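PDB 3HA2: NADPH-quinone reductase from Pediococcus pentosaceus ATCC 25745, which probably acts as a flavin-dependent NAD(P)H:quinone oxidoreductase, binding FMN and passing electrons from the nicotinamide to quinones. Local coordinates for residues L49-L61 and A89-T101. Residues are numbered along the deposited sequence; the frame is centred on the assembly and turned at random.
Sequences LLQNDRIILEFPL and ALEGKELGIVVST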
# COMPACT_ATOMS: atom_id res chain seq x y z
N LEU A 49 7.78 -15.33 -12.22
CA LEU A 49 8.69 -14.18 -12.20
C LEU A 49 10.04 -14.50 -12.83
O LEU A 49 10.55 -13.71 -13.65
CB LEU A 49 8.89 -13.67 -10.78
CG LEU A 49 7.64 -13.04 -10.17
CD1 LEU A 49 7.82 -12.98 -8.66
CD2 LEU A 49 7.42 -11.65 -10.71
N LEU A 50 10.60 -15.65 -12.48
CA LEU A 50 11.92 -16.04 -12.97
C LEU A 50 11.93 -16.20 -14.49
O LEU A 50 12.96 -16.00 -15.12
CB LEU A 50 12.40 -17.32 -12.30
CG LEU A 50 12.83 -17.25 -10.82
CD1 LEU A 50 13.17 -18.64 -10.29
CD2 LEU A 50 14.01 -16.32 -10.63
N GLN A 51 10.78 -16.55 -15.05
CA GLN A 51 10.64 -16.87 -16.48
C GLN A 51 10.35 -15.62 -17.33
O GLN A 51 10.25 -15.71 -18.55
CB GLN A 51 9.51 -17.87 -16.69
CG GLN A 51 9.77 -19.27 -16.13
CD GLN A 51 8.53 -20.15 -16.16
OE1 GLN A 51 8.18 -20.79 -15.17
NE2 GLN A 51 7.85 -20.19 -17.31
N ASN A 52 10.18 -14.47 -16.68
CA ASN A 52 9.81 -13.26 -17.43
C ASN A 52 10.79 -12.12 -17.22
O ASN A 52 11.47 -12.07 -16.19
CB ASN A 52 8.36 -12.85 -17.13
CG ASN A 52 7.35 -13.80 -17.75
OD1 ASN A 52 6.85 -13.55 -18.85
ND2 ASN A 52 7.08 -14.91 -17.07
N ASP A 53 10.86 -11.22 -18.20
CA ASP A 53 11.81 -10.10 -18.21
C ASP A 53 11.15 -8.79 -17.80
O ASP A 53 11.78 -7.94 -17.19
CB ASP A 53 12.39 -9.91 -19.62
CG ASP A 53 13.02 -11.18 -20.16
OD1 ASP A 53 14.01 -11.63 -19.54
OD2 ASP A 53 12.52 -11.71 -21.18
N ARG A 54 9.89 -8.62 -18.16
CA ARG A 54 9.15 -7.43 -17.78
C ARG A 54 7.93 -7.87 -16.99
O ARG A 54 7.15 -8.70 -17.44
CB ARG A 54 8.71 -6.63 -19.02
CG ARG A 54 7.89 -5.40 -18.69
CD ARG A 54 7.58 -4.58 -19.96
NE ARG A 54 8.80 -4.05 -20.55
CZ ARG A 54 8.87 -3.49 -21.76
NH1 ARG A 54 7.78 -3.39 -22.52
NH2 ARG A 54 10.04 -3.04 -22.21
N ILE A 55 7.79 -7.31 -15.79
CA ILE A 55 6.74 -7.68 -14.87
C ILE A 55 5.86 -6.45 -14.73
O ILE A 55 6.33 -5.39 -14.31
CB ILE A 55 7.29 -8.07 -13.46
CG1 ILE A 55 8.55 -8.97 -13.52
CG2 ILE A 55 6.17 -8.69 -12.60
CD1 ILE A 55 8.41 -10.30 -14.28
N ILE A 56 4.59 -6.60 -15.08
CA ILE A 56 3.65 -5.50 -14.99
C ILE A 56 2.61 -5.81 -13.92
O ILE A 56 2.00 -6.88 -13.92
CB ILE A 56 2.99 -5.24 -16.35
CG1 ILE A 56 4.03 -4.63 -17.30
CG2 ILE A 56 1.76 -4.36 -16.20
CD1 ILE A 56 3.62 -4.66 -18.77
N LEU A 57 2.43 -4.89 -12.99
CA LEU A 57 1.38 -5.08 -11.99
C LEU A 57 0.21 -4.23 -12.42
O LEU A 57 0.34 -3.01 -12.58
CB LEU A 57 1.84 -4.65 -10.61
CG LEU A 57 3.19 -5.22 -10.16
CD1 LEU A 57 3.47 -4.70 -8.74
CD2 LEU A 57 3.25 -6.75 -10.23
N GLU A 58 -0.93 -4.88 -12.58
CA GLU A 58 -2.13 -4.27 -13.16
C GLU A 58 -3.27 -4.31 -12.14
O GLU A 58 -3.80 -5.39 -11.79
CB GLU A 58 -2.51 -5.02 -14.44
CG GLU A 58 -3.74 -4.49 -15.14
CD GLU A 58 -3.82 -4.90 -16.59
OE1 GLU A 58 -2.76 -5.07 -17.24
OE2 GLU A 58 -4.96 -5.03 -17.08
N PHE A 59 -3.68 -3.13 -11.67
CA PHE A 59 -4.65 -3.08 -10.58
C PHE A 59 -5.43 -1.76 -10.53
O PHE A 59 -4.97 -0.75 -11.05
CB PHE A 59 -3.92 -3.30 -9.24
CG PHE A 59 -2.79 -2.30 -8.96
CD1 PHE A 59 -1.48 -2.55 -9.38
CD2 PHE A 59 -3.06 -1.11 -8.29
CE1 PHE A 59 -0.45 -1.62 -9.13
CE2 PHE A 59 -2.04 -0.18 -8.02
CZ PHE A 59 -0.73 -0.44 -8.44
N PRO A 60 -6.61 -1.78 -9.88
CA PRO A 60 -7.34 -0.54 -9.61
C PRO A 60 -6.81 0.15 -8.36
O PRO A 60 -6.37 -0.50 -7.41
CB PRO A 60 -8.77 -1.03 -9.39
CG PRO A 60 -8.61 -2.39 -8.79
CD PRO A 60 -7.35 -2.98 -9.42
N LEU A 61 -6.86 1.47 -8.36
CA LEU A 61 -6.38 2.23 -7.22
C LEU A 61 -7.48 2.22 -6.14
O LEU A 61 -8.62 2.66 -6.38
CB LEU A 61 -6.05 3.65 -7.69
CG LEU A 61 -5.32 4.56 -6.72
CD1 LEU A 61 -3.86 4.13 -6.62
CD2 LEU A 61 -5.45 6.04 -7.13
N ALA A 89 16.59 -12.16 -7.19
CA ALA A 89 16.05 -12.89 -8.32
C ALA A 89 15.57 -11.98 -9.44
O ALA A 89 15.59 -12.35 -10.62
CB ALA A 89 14.91 -13.80 -7.86
N LEU A 90 15.16 -10.76 -9.06
CA LEU A 90 14.56 -9.81 -9.99
C LEU A 90 15.53 -8.86 -10.65
O LEU A 90 15.13 -8.04 -11.47
CB LEU A 90 13.45 -9.02 -9.28
CG LEU A 90 12.44 -9.89 -8.51
CD1 LEU A 90 11.56 -9.01 -7.65
CD2 LEU A 90 11.61 -10.75 -9.45
N GLU A 91 16.82 -8.99 -10.33
CA GLU A 91 17.82 -8.01 -10.80
C GLU A 91 17.82 -7.91 -12.32
O GLU A 91 17.94 -8.92 -13.01
CB GLU A 91 19.23 -8.38 -10.33
CG GLU A 91 20.28 -7.36 -10.75
CD GLU A 91 21.66 -7.66 -10.18
OE1 GLU A 91 21.85 -8.74 -9.56
OE2 GLU A 91 22.55 -6.80 -10.36
N GLY A 92 17.69 -6.69 -12.84
CA GLY A 92 17.70 -6.47 -14.29
C GLY A 92 16.35 -6.59 -14.99
O GLY A 92 16.23 -6.24 -16.18
N LYS A 93 15.34 -7.10 -14.29
CA LYS A 93 13.98 -7.16 -14.85
C LYS A 93 13.36 -5.76 -14.78
O LYS A 93 13.82 -4.91 -13.99
CB LYS A 93 13.11 -8.19 -14.11
CG LYS A 93 13.66 -9.61 -14.16
CD LYS A 93 12.79 -10.59 -13.33
CE LYS A 93 13.47 -11.95 -13.21
NZ LYS A 93 13.48 -12.66 -14.54
N GLU A 94 12.36 -5.51 -15.62
CA GLU A 94 11.67 -4.23 -15.64
C GLU A 94 10.39 -4.40 -14.84
O GLU A 94 9.75 -5.45 -14.92
CB GLU A 94 11.34 -3.78 -17.07
CG GLU A 94 12.57 -3.35 -17.86
CD GLU A 94 12.31 -3.18 -19.34
OE1 GLU A 94 11.41 -3.84 -19.88
OE2 GLU A 94 13.04 -2.39 -19.98
N LEU A 95 10.05 -3.37 -14.07
CA LEU A 95 8.80 -3.35 -13.31
C LEU A 95 7.92 -2.26 -13.91
O LEU A 95 8.35 -1.11 -13.99
CB LEU A 95 9.03 -3.04 -11.84
CG LEU A 95 7.74 -3.04 -10.99
CD1 LEU A 95 7.07 -4.46 -10.95
CD2 LEU A 95 7.98 -2.51 -9.57
N GLY A 96 6.71 -2.63 -14.31
CA GLY A 96 5.73 -1.68 -14.82
C GLY A 96 4.47 -1.72 -13.98
O GLY A 96 4.19 -2.70 -13.27
N ILE A 97 3.70 -0.65 -14.06
CA ILE A 97 2.47 -0.49 -13.29
C ILE A 97 1.39 -0.01 -14.24
O ILE A 97 1.56 1.02 -14.91
CB ILE A 97 2.66 0.56 -12.16
CG1 ILE A 97 3.79 0.15 -11.19
CG2 ILE A 97 1.30 0.84 -11.44
CD1 ILE A 97 3.51 -1.09 -10.37
N VAL A 98 0.30 -0.78 -14.35
CA VAL A 98 -0.90 -0.31 -15.06
C VAL A 98 -1.97 -0.09 -13.99
O VAL A 98 -2.58 -1.05 -13.52
CB VAL A 98 -1.37 -1.31 -16.13
CG1 VAL A 98 -2.67 -0.79 -16.85
CG2 VAL A 98 -0.24 -1.52 -17.17
N VAL A 99 -2.17 1.18 -13.58
CA VAL A 99 -3.05 1.50 -12.46
C VAL A 99 -4.29 2.24 -12.94
O VAL A 99 -4.18 3.25 -13.63
CB VAL A 99 -2.30 2.28 -11.32
CG1 VAL A 99 -1.61 3.57 -11.85
CG2 VAL A 99 -3.25 2.59 -10.17
N SER A 100 -5.46 1.71 -12.62
CA SER A 100 -6.69 2.32 -13.12
C SER A 100 -7.40 3.06 -11.99
O SER A 100 -7.31 2.65 -10.81
CB SER A 100 -7.57 1.27 -13.80
OG SER A 100 -7.95 0.28 -12.88
N THR A 101 -8.03 4.18 -12.33
CA THR A 101 -8.75 4.97 -11.34
C THR A 101 -10.12 5.35 -11.93
O THR A 101 -10.27 5.43 -13.12
CB THR A 101 -8.00 6.28 -10.95
OG1 THR A 101 -8.28 7.32 -11.89
CG2 THR A 101 -6.50 6.09 -10.88
O HOH W 1 15.24 -14.94 -14.12
O HOH W 2 15.39 -11.56 -16.78
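The guanidinium of Arg54 meets the carboxylate of Glu94 at its edge, OE1 lying only 1° out of the guanidinium plane. The grip is side-on and converges on one oxygen: NE reaches Glu94 OE1 at 2.7 Å on its anti side, and NH2 comes to the same oxygen on its syn side, both from the same face of the carboxylate. A bend late in the Arg54 chain, at chi3, turns this edge to Glu94, while NH2 also donates to Asn166 O. The Phe59 ring meets its neighbours obliquely: CE1 lies 3.8 Å from Ile97 CG2, and CE2 lies 3.7 Å from Val99 CG2. Its chi1 of 57° sets CG between the backbone N and carbonyl carbon, which carries the ring over strand 94-101.

Strands 54-60 and 94-101 run parallel at 19°, third and fourth in the 2-1-3-4-5 order of the flavodoxin-like fold, the part of a longer protein that this chain represents. Evidence for an unbroken register comes from alternating backbone bonds, from Glu94 N to Asp53 O through to Leu61 N to Ser100 O. Leu57, Leu95 and Ile97 share the Phe59 side, where helix 123-131 covers them through Phe125 and Ala129. On the other side Ile56 CG2 abuts Val98 CG2 at 3.6 Å, and Glu58 lies alongside Val98, its OE1 bonded to Tyr160 OH.

Before the strands, Lys93 brings NZ to the carbonyl oxygens of Leu49, Leu50 and Asn52. Its main bond is to Asn52 O at 2.7 Å; the weak contacts with Leu49 O and Leu50 O and two waters share the remaining protons. One water donates to Leu50 O; the second lies 3.1 Å from Asp53 OD1, while Asp53 OD2 is bonded to Gln2 N.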